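Local coordinates for prolyl-ACP dehydrogenase (Oscillatoria sp., PDB 4IRN), which probably oxidises prolyl groups carried on an acyl carrier protein, using FAD, in the biosynthesis of the cyanotoxin anatoxin-a, at residues E362-I374 with T384-S396. Sequence-based numbering, arbitrary orientation.
With FAD (flavin-adenine dinucleotide), chain J.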
loop_
_atom_site.group_PDB
_atom_site.type_symbol
_atom_site.label_atom_id
_atom_site.label_comp_id
_atom_site.label_asym_id
_atom_site.label_seq_id
_atom_site.Cartn_x
_atom_site.Cartn_y
_atom_site.Cartn_z
ATOM N N GLU A 362 -4.343 -12.167 -4.500
ATOM C CA GLU A 362 -3.748 -10.833 -4.540
ATOM C C GLU A 362 -2.230 -10.881 -4.572
ATOM O O GLU A 362 -1.610 -10.055 -5.235
ATOM C CB GLU A 362 -4.229 -9.974 -3.379
ATOM C CG GLU A 362 -5.668 -9.517 -3.523
ATOM C CD GLU A 362 -6.276 -8.853 -2.297
ATOM O OE1 GLU A 362 -5.586 -8.673 -1.264
ATOM O OE2 GLU A 362 -7.459 -8.464 -2.401
ATOM N N ALA A 363 -1.638 -11.837 -3.840
ATOM C CA ALA A 363 -0.206 -12.075 -3.788
ATOM C C ALA A 363 0.305 -12.470 -5.184
ATOM O O ALA A 363 1.345 -11.966 -5.629
ATOM C CB ALA A 363 0.088 -13.183 -2.791
ATOM N N TRP A 364 -0.459 -13.335 -5.883
ATOM C CA TRP A 364 -0.156 -13.808 -7.225
ATOM C C TRP A 364 -0.124 -12.673 -8.254
ATOM O O TRP A 364 0.831 -12.593 -9.021
ATOM C CB TRP A 364 -1.141 -14.912 -7.654
ATOM C CG TRP A 364 -0.725 -15.695 -8.872
ATOM C CD1 TRP A 364 0.525 -15.765 -9.429
ATOM C CD2 TRP A 364 -1.563 -16.542 -9.663
ATOM N NE1 TRP A 364 0.507 -16.579 -10.536
ATOM C CE2 TRP A 364 -0.759 -17.076 -10.701
ATOM C CE3 TRP A 364 -2.926 -16.886 -9.614
ATOM C CZ2 TRP A 364 -1.269 -17.947 -11.669
ATOM C CZ3 TRP A 364 -3.431 -17.756 -10.570
ATOM C CH2 TRP A 364 -2.605 -18.286 -11.575
ATOM N N VAL A 365 -1.147 -11.802 -8.251
ATOM C CA VAL A 365 -1.274 -10.663 -9.173
ATOM C C VAL A 365 -0.108 -9.699 -8.988
ATOM O O VAL A 365 0.533 -9.311 -9.958
ATOM C CB VAL A 365 -2.662 -9.968 -9.020
ATOM C CG1 VAL A 365 -2.691 -8.598 -9.686
ATOM C CG2 VAL A 365 -3.781 -10.845 -9.564
ATOM N N GLN A 366 0.182 -9.361 -7.728
ATOM C CA GLN A 366 1.245 -8.460 -7.321
ATOM C C GLN A 366 2.620 -8.962 -7.716
ATOM O O GLN A 366 3.397 -8.183 -8.267
ATOM C CB GLN A 366 1.138 -8.153 -5.818
ATOM C CG GLN A 366 1.968 -6.960 -5.339
ATOM C CD GLN A 366 1.770 -5.681 -6.104
ATOM O OE1 GLN A 366 0.653 -5.163 -6.217
ATOM N NE2 GLN A 366 2.875 -5.132 -6.605
ATOM N N SER A 367 2.915 -10.255 -7.467
ATOM C CA SER A 367 4.198 -10.880 -7.814
ATOM C C SER A 367 4.407 -10.948 -9.329
ATOM O O SER A 367 5.532 -10.753 -9.796
ATOM C CB SER A 367 4.322 -12.260 -7.186
ATOM O OG SER A 367 4.357 -12.176 -5.771
ATOM N N CYS A 368 3.320 -11.172 -10.094
ATOM C CA CYS A 368 3.333 -11.203 -11.562
ATOM C C CYS A 368 3.692 -9.830 -12.110
ATOM O O CYS A 368 4.518 -9.719 -13.011
ATOM C CB CYS A 368 1.992 -11.675 -12.109
ATOM S SG CYS A 368 1.733 -13.460 -11.996
ATOM N N LEU A 369 3.069 -8.785 -11.543
ATOM C CA LEU A 369 3.278 -7.384 -11.897
ATOM C C LEU A 369 4.753 -6.994 -11.680
ATOM O O LEU A 369 5.351 -6.363 -12.548
ATOM C CB LEU A 369 2.327 -6.500 -11.061
ATOM C CG LEU A 369 2.360 -4.986 -11.295
ATOM C CD1 LEU A 369 1.784 -4.626 -12.650
ATOM C CD2 LEU A 369 1.598 -4.242 -10.195
ATOM N N GLU A 370 5.332 -7.421 -10.546
ATOM C CA GLU A 370 6.719 -7.167 -10.157
ATOM C C GLU A 370 7.725 -7.911 -11.042
ATOM O O GLU A 370 8.775 -7.352 -11.354
ATOM C CB GLU A 370 6.937 -7.508 -8.683
ATOM C CG GLU A 370 6.312 -6.498 -7.737
ATOM C CD GLU A 370 6.419 -6.793 -6.253
ATOM O OE1 GLU A 370 6.870 -7.901 -5.885
ATOM O OE2 GLU A 370 6.027 -5.915 -5.452
ATOM N N ALA A 371 7.402 -9.154 -11.465
ATOM C CA ALA A 371 8.246 -9.946 -12.358
ATOM C C ALA A 371 8.392 -9.225 -13.704
ATOM O O ALA A 371 9.493 -9.180 -14.250
ATOM C CB ALA A 371 7.637 -11.320 -12.563
ATOM N N ILE A 372 7.289 -8.618 -14.206
ATOM C CA ILE A 372 7.267 -7.838 -15.442
ATOM C C ILE A 372 8.133 -6.569 -15.246
ATOM O O ILE A 372 8.893 -6.198 -16.150
ATOM C CB ILE A 372 5.804 -7.522 -15.884
ATOM C CG1 ILE A 372 5.039 -8.819 -16.255
ATOM C CG2 ILE A 372 5.764 -6.497 -17.052
ATOM C CD1 ILE A 372 3.542 -8.713 -16.224
ATOM N N GLU A 373 8.037 -5.936 -14.053
ATOM C CA GLU A 373 8.796 -4.730 -13.704
ATOM C C GLU A 373 10.300 -4.979 -13.705
ATOM O O GLU A 373 11.025 -4.204 -14.318
ATOM C CB GLU A 373 8.341 -4.154 -12.362
ATOM C CG GLU A 373 6.996 -3.445 -12.416
ATOM C CD GLU A 373 6.313 -3.250 -11.074
ATOM O OE1 GLU A 373 6.945 -3.512 -10.023
ATOM O OE2 GLU A 373 5.130 -2.844 -11.073
ATOM N N ILE A 374 10.758 -6.073 -13.054
ATOM C CA ILE A 374 12.172 -6.492 -12.979
ATOM C C ILE A 374 12.780 -6.656 -14.392
ATOM O O ILE A 374 13.908 -6.224 -14.620
ATOM C CB ILE A 374 12.321 -7.779 -12.092
ATOM C CG1 ILE A 374 12.022 -7.478 -10.610
ATOM C CG2 ILE A 374 13.693 -8.454 -12.242
ATOM C CD1 ILE A 374 11.508 -8.650 -9.811
ATOM N N THR A 384 8.052 -13.349 -24.167
ATOM C CA THR A 384 8.690 -13.464 -22.845
ATOM C C THR A 384 7.831 -14.333 -21.886
ATOM O O THR A 384 8.371 -14.975 -20.992
ATOM C CB THR A 384 9.048 -12.057 -22.316
ATOM O OG1 THR A 384 9.827 -11.377 -23.295
ATOM C CG2 THR A 384 9.847 -12.089 -21.019
ATOM N N GLU A 385 6.497 -14.345 -22.108
ATOM C CA GLU A 385 5.455 -15.125 -21.421
ATOM C C GLU A 385 5.080 -14.676 -20.008
ATOM O O GLU A 385 4.160 -15.255 -19.421
ATOM C CB GLU A 385 5.711 -16.647 -21.474
ATOM C CG GLU A 385 5.885 -17.225 -22.878
ATOM C CD GLU A 385 6.730 -18.479 -22.944
ATOM O OE1 GLU A 385 7.922 -18.408 -22.563
ATOM O OE2 GLU A 385 6.229 -19.505 -23.454
ATOM N N LEU A 386 5.757 -13.637 -19.467
ATOM C CA LEU A 386 5.461 -13.113 -18.124
ATOM C C LEU A 386 4.135 -12.366 -18.110
ATOM O O LEU A 386 3.455 -12.321 -17.081
ATOM C CB LEU A 386 6.597 -12.206 -17.612
ATOM C CG LEU A 386 7.942 -12.869 -17.340
ATOM C CD1 LEU A 386 8.999 -11.844 -17.156
ATOM C CD2 LEU A 386 7.887 -13.786 -16.133
ATOM N N GLU A 387 3.781 -11.767 -19.275
ATOM C CA GLU A 387 2.557 -11.002 -19.469
ATOM C C GLU A 387 1.315 -11.901 -19.316
ATOM O O GLU A 387 0.365 -11.519 -18.631
ATOM C CB GLU A 387 2.595 -10.227 -20.810
ATOM C CG GLU A 387 2.590 -11.060 -22.090
ATOM C CD GLU A 387 1.254 -11.138 -22.809
ATOM O OE1 GLU A 387 0.364 -10.312 -22.501
ATOM O OE2 GLU A 387 1.091 -12.022 -23.681
ATOM N N ARG A 388 1.354 -13.125 -19.903
ATOM C CA ARG A 388 0.284 -14.120 -19.829
ATOM C C ARG A 388 0.054 -14.516 -18.358
ATOM O O ARG A 388 -1.100 -14.613 -17.928
ATOM C CB ARG A 388 0.634 -15.349 -20.671
ATOM C CG ARG A 388 -0.398 -16.477 -20.595
ATOM C CD ARG A 388 -0.071 -17.668 -21.477
ATOM N NE ARG A 388 1.158 -18.361 -21.072
ATOM C CZ ARG A 388 2.271 -18.398 -21.799
ATOM N NH1 ARG A 388 2.322 -17.792 -22.977
ATOM N NH2 ARG A 388 3.334 -19.054 -21.358
ATOM N N GLU A 389 1.156 -14.711 -17.589
ATOM C CA GLU A 389 1.120 -15.057 -16.171
ATOM C C GLU A 389 0.241 -14.076 -15.393
ATOM O O GLU A 389 -0.620 -14.526 -14.632
ATOM C CB GLU A 389 2.543 -15.121 -15.569
ATOM C CG GLU A 389 3.457 -16.182 -16.173
ATOM C CD GLU A 389 3.063 -17.641 -15.989
ATOM O OE1 GLU A 389 2.276 -17.943 -15.062
ATOM O OE2 GLU A 389 3.543 -18.487 -16.779
ATOM N N LEU A 390 0.416 -12.736 -15.635
ATOM C CA LEU A 390 -0.383 -11.681 -14.990
ATOM C C LEU A 390 -1.850 -11.749 -15.415
ATOM O O LEU A 390 -2.732 -11.677 -14.551
ATOM C CB LEU A 390 0.203 -10.276 -15.242
ATOM C CG LEU A 390 -0.590 -9.077 -14.671
ATOM C CD1 LEU A 390 -0.704 -9.128 -13.137
ATOM C CD2 LEU A 390 0.020 -7.761 -15.114
ATOM N N ARG A 391 -2.108 -11.903 -16.741
ATOM C CA ARG A 391 -3.452 -12.017 -17.320
ATOM C C ARG A 391 -4.227 -13.177 -16.682
ATOM O O ARG A 391 -5.406 -13.017 -16.369
ATOM C CB ARG A 391 -3.392 -12.191 -18.847
ATOM C CG ARG A 391 -2.991 -10.925 -19.612
ATOM C CD ARG A 391 -3.298 -11.017 -21.101
ATOM N NE ARG A 391 -2.286 -11.781 -21.834
ATOM C CZ ARG A 391 -2.435 -13.041 -22.238
ATOM N NH1 ARG A 391 -3.564 -13.696 -21.993
ATOM N NH2 ARG A 391 -1.460 -13.654 -22.891
ATOM N N ASP A 392 -3.546 -14.318 -16.449
ATOM C CA ASP A 392 -4.122 -15.510 -15.821
ATOM C C ASP A 392 -4.384 -15.290 -14.336
ATOM O O ASP A 392 -5.421 -15.717 -13.834
ATOM C CB ASP A 392 -3.220 -16.748 -16.030
ATOM C CG ASP A 392 -2.944 -17.160 -17.472
ATOM O OD1 ASP A 392 -3.683 -16.705 -18.378
ATOM O OD2 ASP A 392 -1.986 -17.934 -17.694
ATOM N N ALA A 393 -3.448 -14.618 -13.642
ATOM C CA ALA A 393 -3.517 -14.313 -12.211
ATOM C C ALA A 393 -4.754 -13.501 -11.808
ATOM O O ALA A 393 -5.283 -13.728 -10.719
ATOM C CB ALA A 393 -2.252 -13.595 -11.762
ATOM N N ILE A 394 -5.205 -12.555 -12.662
ATOM C CA ILE A 394 -6.367 -11.703 -12.378
ATOM C C ILE A 394 -7.643 -12.511 -12.139
ATOM O O ILE A 394 -8.384 -12.202 -11.208
ATOM C CB ILE A 394 -6.545 -10.581 -13.437
ATOM C CG1 ILE A 394 -5.334 -9.623 -13.399
ATOM C CG2 ILE A 394 -7.859 -9.803 -13.233
ATOM C CD1 ILE A 394 -5.133 -8.830 -14.612
ATOM N N ALA A 395 -7.869 -13.566 -12.948
ATOM C CA ALA A 395 -9.031 -14.456 -12.858
ATOM C C ALA A 395 -9.324 -14.906 -11.422
ATOM O O ALA A 395 -10.487 -14.917 -11.018
ATOM C CB ALA A 395 -8.830 -15.667 -13.750
ATOM N N SER A 396 -8.252 -15.213 -10.644
ATOM C CA SER A 396 -8.298 -15.668 -9.249
ATOM C C SER A 396 -8.989 -14.691 -8.306
ATOM O O SER A 396 -9.443 -15.106 -7.244
ATOM C CB SER A 396 -6.898 -16.011 -8.747
ATOM O OG SER A 396 -6.095 -14.852 -8.592
HETATM P PA FAD J . 16.592 -2.086 -18.110
HETATM O O1A FAD J . 17.695 -1.103 -18.240
HETATM O O2A FAD J . 16.772 -3.473 -18.746
HETATM O O5B FAD J . 16.149 -2.243 -16.587
HETATM C C5B FAD J . 16.067 -3.537 -15.957
HETATM C C4B FAD J . 15.377 -3.256 -14.652
HETATM O O4B FAD J . 16.335 -2.781 -13.693
HETATM C C3B FAD J . 14.273 -2.207 -14.768
HETATM O O3B FAD J . 13.027 -2.764 -14.377
HETATM C C2B FAD J . 14.707 -1.036 -13.876
HETATM O O2B FAD J . 13.670 -0.775 -12.946
HETATM C C1B FAD J . 15.917 -1.565 -13.102
HETATM N N9A FAD J . 17.054 -0.651 -13.081
HETATM C C8A FAD J . 17.984 -0.455 -14.073
HETATM N N7A FAD J . 18.864 0.483 -13.814
HETATM C C5A FAD J . 18.494 0.939 -12.552
HETATM C C6A FAD J . 19.032 1.936 -11.705
HETATM N N6A FAD J . 20.053 2.726 -12.030
HETATM N N1A FAD J . 18.435 2.120 -10.505
HETATM C C2A FAD J . 17.378 1.370 -10.194
HETATM N N3A FAD J . 16.785 0.417 -10.913
HETATM C C4A FAD J . 17.387 0.242 -12.090
HETATM N N1 FAD J . 13.005 3.503 -26.749
HETATM C C2 FAD J . 13.391 4.337 -27.793
HETATM O O2 FAD J . 14.527 4.800 -27.863
HETATM N N3 FAD J . 12.497 4.658 -28.791
HETATM C C4 FAD J . 11.195 4.227 -28.862
HETATM O O4 FAD J . 10.483 4.578 -29.802
HETATM C C4X FAD J . 10.783 3.338 -27.764
HETATM N N5 FAD J . 9.559 2.856 -27.782
HETATM C C5X FAD J . 9.190 1.981 -26.761
HETATM C C6 FAD J . 7.889 1.474 -26.760
HETATM C C7 FAD J . 7.448 0.603 -25.772
HETATM C C7M FAD J . 6.015 0.124 -25.789
HETATM C C8 FAD J . 8.341 0.208 -24.751
HETATM C C8M FAD J . 7.919 -0.744 -23.660
HETATM C C9 FAD J . 9.638 0.710 -24.751
HETATM C C9A FAD J . 10.084 1.595 -25.734
HETATM N N10 FAD J . 11.400 2.132 -25.761
HETATM C C10 FAD J . 11.768 3.015 -26.744
HETATM C "C1'" FAD J . 12.379 1.667 -24.756
HETATM C "C2'" FAD J . 11.943 2.076 -23.356
HETATM O "O2'" FAD J . 12.272 3.441 -23.105
HETATM C "C3'" FAD J . 12.537 1.139 -22.303
HETATM O "O3'" FAD J . 11.523 0.354 -21.679
HETATM C "C4'" FAD J . 13.408 1.823 -21.249
HETATM O "O4'" FAD J . 14.520 2.369 -21.958
HETATM C "C5'" FAD J . 13.880 0.842 -20.195
HETATM O "O5'" FAD J . 14.300 -0.303 -20.967
HETATM P P FAD J . 14.776 -1.613 -20.274
HETATM O O1P FAD J . 13.678 -2.380 -19.652
HETATM O O2P FAD J . 15.685 -2.101 -21.385
HETATM O O3P FAD J . 15.628 -1.214 -18.982
#
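C368 and L390 approach to 5.1 Å between CA atoms where helices 362-374 and 386-395 run nearly antiparallel, their axes 8.5 Å apart and 163° between directions. L390 is the central knob, set among V365, C368, L369 and I372. With its CG anti to the backbone N (chi1 177°), L390 reaches 362-374, its two methyls spread along that helix. L390 CD1 lies 3.8 Å from C368 CB. L390 CD2 meets I372 CD1, the two side chains roughly perpendicular. I372 and L386 side chains lie alongside, pointing opposite ways, with I372 CG1 4.0 Å from L386 CB. Near the start of 362-374, A393 lies over one face of the W364 indole. A393 CA makes a CH-pi contact 3.8 Å from the centroid of the W364 six-membered ring. V365 CG2 packs on A393 CB at 3.8 Å. No hydrogen bond joins the segments; the buried side chains that meet are mostly apolar. E389 and D392 turn their polar ends to N118, and D392 also to M241 N. Helix 285-304 touches W364, C368 and A371. The pair belongs to the C-terminal helical domain of the acyl-CoA dehydrogenase fold, and E373 and I374 line an FAD pocket shared with the second subunit.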